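LanC-like protein GCR2 (PDB 3T33) binds zinc as a member of the LanC-like family and may play a role in abscisic acid signaling. Local coordinates at residues K280-V285 with W322-L327. Sequence-based numbering, arbitrary orientation.
Sequences KSDRLV and WSRGLL
In the all-helical LanC-like barrel, the loop before helix 291-305 meets the end region of helix 308-324 and the turn that follows it through an end-on salt bridge between D282 and R324, with V285 and L327 packed beside it. Segment 280-285 is followed in the chain by the zinc ligand C288, segment 322-327 by C333 and H334; R324 lies in the last turn of helix 308-324. Both terminal nitrogens of R324 converge on one carboxylate oxygen: NH1 is 3.0 Å and NH2 2.9 Å from D282 OD1. That oxygen lies at the guanidinium edge, in its plane, but the nitrogens approach from above one face of the carboxylate, the two planes being 55° apart. Both bonds are bent, with N-H...O angles of 144° and 149°. The other oxygen, OD2, accepts a hydrogen bond from S270, which should help fix the rotation of the carboxylate. V285 CG2 lies over one guanidinium face, 3.9 Å from R324 CZ and offset toward the rim. The other V285 methyl, CG1, packs against G325 CA at 4.1 Å; V285 and G325 are also the residues whose CA atoms lie nearest each other across the two segments. Farther along, L327 points toward the loop, with its side chain about 5 Å from that of H334; its methyl CD2 rests 3.3 Å from V285 O, with CD1 at 3.6 Å from the same carbonyl oxygen.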
loop_
_atom_site.group_PDB
_atom_site.type_symbol
_atom_site.label_atom_id
_atom_site.label_comp_id
_atom_site.label_asym_id
_atom_site.label_seq_id
_atom_site.Cartn_x
_atom_site.Cartn_y
_atom_site.Cartn_z
ATOM N N LYS A 280 -17.309 17.093 -7.698
ATOM C CA LYS A 280 -18.295 16.855 -8.752
ATOM C C LYS A 280 -17.727 16.000 -9.890
ATOM O O LYS A 280 -18.356 15.861 -10.960
ATOM C CB LYS A 280 -18.880 18.181 -9.288
ATOM C CG LYS A 280 -19.897 18.868 -8.328
ATOM C CD LYS A 280 -21.270 19.115 -8.999
ATOM C CE LYS A 280 -22.244 19.867 -8.083
ATOM N NZ LYS A 280 -22.418 21.293 -8.533
ATOM N N SER A 281 -16.550 15.435 -9.652
ATOM C CA SER A 281 -15.838 14.777 -10.707
ATOM C C SER A 281 -15.337 13.376 -10.314
ATOM O O SER A 281 -14.577 13.192 -9.358
ATOM C CB SER A 281 -14.688 15.650 -11.182
ATOM O OG SER A 281 -14.010 15.022 -12.263
ATOM N N ASP A 282 -15.804 12.413 -11.094
ATOM C CA ASP A 282 -15.488 11.002 -10.961
ATOM C C ASP A 282 -14.357 10.748 -11.940
ATOM O O ASP A 282 -14.597 10.483 -13.082
ATOM C CB ASP A 282 -16.718 10.183 -11.371
ATOM C CG ASP A 282 -16.575 8.698 -11.066
ATOM O OD1 ASP A 282 -15.456 8.203 -10.809
ATOM O OD2 ASP A 282 -17.604 8.011 -11.092
ATOM N N ARG A 283 -13.121 10.846 -11.464
ATOM C CA ARG A 283 -11.966 10.707 -12.342
ATOM C C ARG A 283 -10.849 9.844 -11.762
ATOM O O ARG A 283 -10.238 9.054 -12.481
ATOM C CB ARG A 283 -11.416 12.086 -12.715
ATOM C CG ARG A 283 -11.211 13.014 -11.529
ATOM C CD ARG A 283 -10.926 14.436 -11.983
ATOM N NE ARG A 283 -9.749 14.996 -11.324
ATOM C CZ ARG A 283 -8.571 15.161 -11.915
ATOM N NH1 ARG A 283 -8.407 14.811 -13.183
ATOM N NH2 ARG A 283 -7.555 15.679 -11.239
ATOM N N LEU A 284 -10.573 9.996 -10.470
ATOM C CA LEU A 284 -9.435 9.285 -9.868
ATOM C C LEU A 284 -9.742 7.877 -9.318
ATOM O O LEU A 284 -10.644 7.695 -8.496
ATOM C CB LEU A 284 -8.751 10.163 -8.796
ATOM C CG LEU A 284 -8.241 11.531 -9.324
ATOM C CD1 LEU A 284 -7.570 12.339 -8.247
ATOM C CD2 LEU A 284 -7.344 11.470 -10.608
ATOM N N VAL A 285 -8.981 6.888 -9.781
ATOM C CA VAL A 285 -9.132 5.483 -9.298
ATOM C C VAL A 285 -7.749 5.033 -8.830
ATOM O O VAL A 285 -7.045 4.318 -9.539
ATOM C CB VAL A 285 -9.695 4.567 -10.416
ATOM C CG1 VAL A 285 -9.906 3.116 -9.914
ATOM C CG2 VAL A 285 -11.001 5.145 -10.980
ATOM N N TRP A 322 -11.449 -3.279 -11.237
ATOM C CA TRP A 322 -11.330 -4.201 -12.367
ATOM C C TRP A 322 -11.608 -3.520 -13.704
ATOM O O TRP A 322 -10.900 -3.792 -14.690
ATOM C CB TRP A 322 -12.167 -5.466 -12.159
ATOM C CG TRP A 322 -12.040 -6.502 -13.220
ATOM C CD1 TRP A 322 -13.049 -6.979 -13.985
ATOM C CD2 TRP A 322 -10.852 -7.235 -13.616
ATOM N NE1 TRP A 322 -12.567 -7.923 -14.849
ATOM C CE2 TRP A 322 -11.234 -8.112 -14.643
ATOM C CE3 TRP A 322 -9.502 -7.211 -13.216
ATOM C CZ2 TRP A 322 -10.320 -9.002 -15.287
ATOM C CZ3 TRP A 322 -8.572 -8.093 -13.858
ATOM C CH2 TRP A 322 -9.001 -8.974 -14.875
ATOM N N SER A 323 -12.590 -2.622 -13.780
ATOM C CA SER A 323 -12.813 -2.002 -15.089
ATOM C C SER A 323 -12.040 -0.731 -15.355
ATOM O O SER A 323 -11.678 -0.458 -16.507
ATOM C CB SER A 323 -14.303 -1.790 -15.393
ATOM O OG SER A 323 -14.788 -0.652 -14.722
ATOM N N ARG A 324 -11.739 0.040 -14.327
ATOM C CA ARG A 324 -11.063 1.319 -14.586
ATOM C C ARG A 324 -9.673 1.410 -13.946
ATOM O O ARG A 324 -9.033 2.461 -14.034
ATOM C CB ARG A 324 -11.929 2.477 -14.088
ATOM C CG ARG A 324 -13.296 2.682 -14.822
ATOM C CD ARG A 324 -14.277 3.521 -13.944
ATOM N NE ARG A 324 -13.797 4.892 -13.782
ATOM C CZ ARG A 324 -14.331 5.793 -12.965
ATOM N NH1 ARG A 324 -15.399 5.519 -12.208
ATOM N NH2 ARG A 324 -13.796 7.004 -12.923
ATOM N N GLY A 325 -9.203 0.315 -13.327
ATOM C CA GLY A 325 -8.070 0.375 -12.418
ATOM C C GLY A 325 -6.759 0.139 -13.099
ATOM O O GLY A 325 -5.696 0.252 -12.491
ATOM N N LEU A 326 -6.833 -0.206 -14.364
ATOM C CA LEU A 326 -5.648 -0.420 -15.182
ATOM C C LEU A 326 -5.065 0.919 -15.729
ATOM O O LEU A 326 -4.990 1.169 -16.943
ATOM C CB LEU A 326 -6.000 -1.426 -16.280
ATOM C CG LEU A 326 -4.906 -2.297 -16.880
ATOM C CD1 LEU A 326 -4.263 -3.273 -15.853
ATOM C CD2 LEU A 326 -5.504 -3.082 -18.109
ATOM N N LEU A 327 -4.627 1.750 -14.787
ATOM C CA LEU A 327 -4.113 3.090 -14.979
ATOM C C LEU A 327 -2.958 3.143 -15.969
ATOM O O LEU A 327 -2.170 2.197 -16.044
ATOM C CB LEU A 327 -3.602 3.573 -13.612
ATOM C CG LEU A 327 -4.474 4.370 -12.628
ATOM C CD1 LEU A 327 -5.952 4.337 -12.949
ATOM C CD2 LEU A 327 -4.191 4.090 -11.173
#